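Side-chain contact in hypothetical protein S4005 (Shigella flexneri 2a, PDB 1Z67), which is of unknown function, although its homeodomain-like, helix-turn-helix-related motif within a new all-helical fold hints at a possible role in binding nucleic acid: residues L51-S56 with R60-S65. Numbering follows the deposited sequence. Where two conformers were deposited one is given.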
ATOM      1  N   LEU A  51       4.352  10.622  -6.228  1.00 16.55           N
ATOM      2  CA  LEU A  51       4.203   9.324  -6.886  1.00 16.21           C
ATOM      3  C   LEU A  51       5.253   9.102  -8.007  1.00 16.20           C
ATOM      4  O   LEU A  51       5.777   7.993  -8.175  1.00 15.65           O
ATOM      5  CB  LEU A  51       2.787   9.163  -7.436  1.00 15.73           C
ATOM      6  CG  LEU A  51       2.560   7.952  -8.352  1.00 15.08           C
ATOM      7  CD1 LEU A  51       2.855   6.610  -7.669  1.00 16.25           C
ATOM      8  CD2 LEU A  51       1.112   8.007  -8.854  1.00 16.48           C
ATOM      9  N   SER A  52       5.543  10.141  -8.797  1.00 16.30           N
ATOM     10  CA  SER A  52       6.509   9.986  -9.906  1.00 17.26           C
ATOM     11  C   SER A  52       7.891   9.540  -9.408  1.00 16.73           C
ATOM     12  O   SER A  52       8.603   8.839 -10.130  1.00 18.13           O
ATOM     13  CB  SER A  52       6.614  11.272 -10.744  1.00 17.91           C
ATOM     14  OG  SER A  52       7.329  12.265 -10.031  1.00 19.98           O
ATOM     15  N   THR A  53       8.244   9.902  -8.172  1.00 16.94           N
ATOM     16  CA  THR A  53       9.548   9.513  -7.636  1.00 17.42           C
ATOM     17  C   THR A  53       9.560   8.007  -7.261  1.00 17.48           C
ATOM     18  O   THR A  53      10.591   7.347  -7.315  1.00 19.02           O
ATOM     19  CB  THR A  53       9.955  10.354  -6.388  1.00 16.49           C
ATOM     20  OG1 THR A  53       9.164   9.988  -5.239  1.00 18.23           O
ATOM     21  CG2 THR A  53       9.821  11.864  -6.661  1.00 17.79           C
ATOM     22  N   TRP A  54       8.403   7.472  -6.882  1.00 17.05           N
ATOM     23  CA  TRP A  54       8.276   6.025  -6.592  1.00 16.96           C
ATOM     24  C   TRP A  54       8.299   5.206  -7.863  1.00 17.01           C
ATOM     25  O   TRP A  54       8.935   4.131  -7.908  1.00 18.14           O
ATOM     26  CB  TRP A  54       6.973   5.746  -5.886  1.00 16.52           C
ATOM     27  CG  TRP A  54       6.715   6.587  -4.650  1.00 16.04           C
ATOM     28  CD1 TRP A  54       7.618   7.358  -3.967  1.00 16.72           C
ATOM     29  CD2 TRP A  54       5.469   6.723  -3.958  1.00 15.06           C
ATOM     30  NE1 TRP A  54       7.013   7.981  -2.918  1.00 17.58           N
ATOM     31  CE2 TRP A  54       5.688   7.618  -2.883  1.00 15.38           C
ATOM     32  CE3 TRP A  54       4.177   6.189  -4.162  1.00 14.09           C
ATOM     33  CZ2 TRP A  54       4.652   7.977  -1.986  1.00 16.49           C
ATOM     34  CZ3 TRP A  54       3.156   6.528  -3.287  1.00 15.02           C
ATOM     35  CH2 TRP A  54       3.389   7.437  -2.226  1.00 16.42           C
ATOM     36  N   LEU A  55       7.659   5.725  -8.914  1.00 17.07           N
ATOM     37  CA  LEU A  55       7.607   5.019 -10.203  1.00 18.04           C
ATOM     38  C   LEU A  55       8.979   4.977 -10.914  1.00 19.23           C
ATOM     39  O   LEU A  55       9.295   4.028 -11.641  1.00 19.73           O
ATOM     40  CB  LEU A  55       6.563   5.695 -11.114  1.00 17.03           C
ATOM     41  CG  LEU A  55       5.123   5.518 -10.610  1.00 16.15           C
ATOM     42  CD1 LEU A  55       4.198   6.367 -11.490  1.00 17.06           C
ATOM     43  CD2 LEU A  55       4.692   4.031 -10.660  1.00 16.34           C
ATOM     44  N   SER A  56       9.756   6.026 -10.724  1.00 20.41           N
ATOM     45  CA  SER A  56      11.060   6.153 -11.398  1.00 21.03           C
ATOM     46  C   SER A  56      11.952   4.961 -11.025  1.00 22.73           C
ATOM     47  O   SER A  56      11.929   4.493  -9.858  1.00 23.57           O
ATOM     48  CB  SER A  56      11.723   7.441 -10.935  0.50 20.42           C
ATOM     49  OG  SER A  56      13.023   7.533 -11.478  0.50 15.44           O
ATOM     50  N   ARG A  60      15.284   7.999  -5.892  1.00 28.79           N
ATOM     51  CA  ARG A  60      14.898   7.517  -4.570  1.00 28.25           C
ATOM     52  C   ARG A  60      13.454   7.922  -4.276  1.00 27.34           C
ATOM     53  O   ARG A  60      12.998   8.986  -4.714  1.00 26.76           O
ATOM     54  CB  ARG A  60      15.839   8.070  -3.483  1.00 29.03           C
ATOM     55  CG  ARG A  60      17.139   7.284  -3.310  1.00 31.34           C
ATOM     56  CD  ARG A  60      17.986   7.806  -2.131  1.00 35.83           C
ATOM     57  NE  ARG A  60      17.575   7.181  -0.870  1.00 38.72           N
ATOM     58  CZ  ARG A  60      18.241   6.217  -0.230  1.00 38.80           C
ATOM     59  NH1 ARG A  60      19.408   5.771  -0.700  1.00 39.55           N
ATOM     60  NH2 ARG A  60      17.749   5.716   0.905  1.00 38.86           N
ATOM     61  N   ASN A  61      12.740   7.074  -3.547  1.00 25.69           N
ATOM     62  CA  ASN A  61      11.352   7.373  -3.178  1.00 24.83           C
ATOM     63  C   ASN A  61      11.263   8.595  -2.287  1.00 24.87           C
ATOM     64  O   ASN A  61      11.871   8.599  -1.210  1.00 25.42           O
ATOM     65  CB  ASN A  61      10.711   6.221  -2.396  1.00 24.35           C
ATOM     66  CG  ASN A  61      10.566   4.950  -3.192  1.00 22.24           C
ATOM     67  OD1 ASN A  61      10.609   4.939  -4.425  1.00 20.83           O
ATOM     68  ND2 ASN A  61      10.395   3.847  -2.472  1.00 24.93           N
ATOM     69  N   GLN A  62      10.507   9.616  -2.712  1.00 24.52           N
ATOM     70  CA  GLN A  62      10.156  10.749  -1.840  1.00 24.56           C
ATOM     71  C   GLN A  62       9.219  10.337  -0.694  1.00 24.27           C
ATOM     72  O   GLN A  62       8.283   9.566  -0.886  1.00 23.50           O
ATOM     73  CB  GLN A  62       9.549  11.904  -2.635  1.00 24.98           C
ATOM     74  CG  GLN A  62       9.375  13.196  -1.802  1.00 27.28           C
ATOM     75  CD  GLN A  62       9.105  14.451  -2.653  1.00 30.26           C
ATOM     76  OE1 GLN A  62       9.390  14.479  -3.853  1.00 33.89           O
ATOM     77  NE2 GLN A  62       8.559  15.487  -2.026  1.00 30.18           N
ATOM     78  N   SER A  63       9.484  10.836   0.511  1.00 23.82           N
ATOM     79  CA  SER A  63       8.646  10.524   1.668  1.00 23.43           C
ATOM     80  C   SER A  63       7.234  11.109   1.509  1.00 22.79           C
ATOM     81  O   SER A  63       7.031  12.076   0.777  1.00 23.34           O
ATOM     82  CB  SER A  63       9.304  11.094   2.933  0.50 23.98           C
ATOM     83  OG  SER A  63       8.421  11.108   4.041  0.50 24.85           O
ATOM     84  N   VAL A  64       6.258  10.454   2.142  1.00 21.59           N
ATOM     85  CA  VAL A  64       4.871  10.901   2.218  1.00 20.42           C
ATOM     86  C   VAL A  64       4.391  10.653   3.642  1.00 20.36           C
ATOM     87  O   VAL A  64       4.844   9.697   4.296  1.00 21.47           O
ATOM     88  CB  VAL A  64       3.986  10.146   1.162  1.00 21.06           C
ATOM     89  CG1 VAL A  64       3.880   8.644   1.469  1.00 21.48           C
ATOM     90  CG2 VAL A  64       2.571  10.771   0.987  1.00 19.85           C
ATOM     91  N   SER A  65       3.505  11.510   4.142  1.00 19.56           N
ATOM     92  CA  SER A  65       2.955  11.317   5.477  1.00 19.77           C
ATOM     93  C   SER A  65       1.665  10.523   5.442  1.00 18.73           C
ATOM     94  O   SER A  65       0.967  10.492   4.409  1.00 18.74           O
ATOM     95  CB  SER A  65       2.700  12.664   6.141  1.00 19.65           C
ATOM     96  OG  SER A  65       1.605  13.315   5.561  1.00 22.45           O
TER
HETATM   97  O   HOH W   1      11.854   4.797  -6.921  1.00 25.09           O
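The indole of Trp54 meets the 60-65 loop along the edge running from CD1 through NE1 to CZ2. At that edge, and almost in the ring plane, sit the carbonyl oxygen of Gln62 and CG1 of Val64, while one face has CA of Leu51, a turn back in its own helix, offset toward the rim. Asn61 comes in obliquely: its CB stands 3.7 Å from Trp54 CD1, and its amide plane is turned 69° from the ring. The indole nitrogen makes full use of its one proton. Trp54 NE1 donates to Gln62 O at 2.9 Å, nearly straight at 171°, and the proton arrives on a carbonyl lone pair, so ring and peptide are fixed against each other. Further round the ring, Val64 CG1 packs on Trp54 CZ2 at 3.6 Å, in plain apolar contact.

The segments join the last turn of helix 48-55 to the extended loop that doubles back beside it and runs on to helix 66-73, where Ser65 is the N-cap. The loop thus connects two helices of a new all-helical fold that contains a homeodomain motif; Pro101 and Ile104 of helix 89-106 and Leu42 of helix 35-44 also touch Trp54.

Thr53, the preceding residue on helix 48-55, makes the second hydrogen bond. Its OG1 sits between backbone N and carbonyl carbon (chi1 72°), from where it accepts the amide of Gln62, N to OG1 2.9 Å, while the same hydroxyl also bonds Ile50 O within the helix. The Gln62 chain, CG anti to the backbone N, runs extended past the threonine methyl, with Gln62 CB 3.3 Å from Thr53 OG1 and the amide oxygen beside CG2. Beside Asn61, a water lies between the helix end and that side chain, within bonding distance of Thr53 O (2.9 Å) and Asn61 OD1 (2.8 Å).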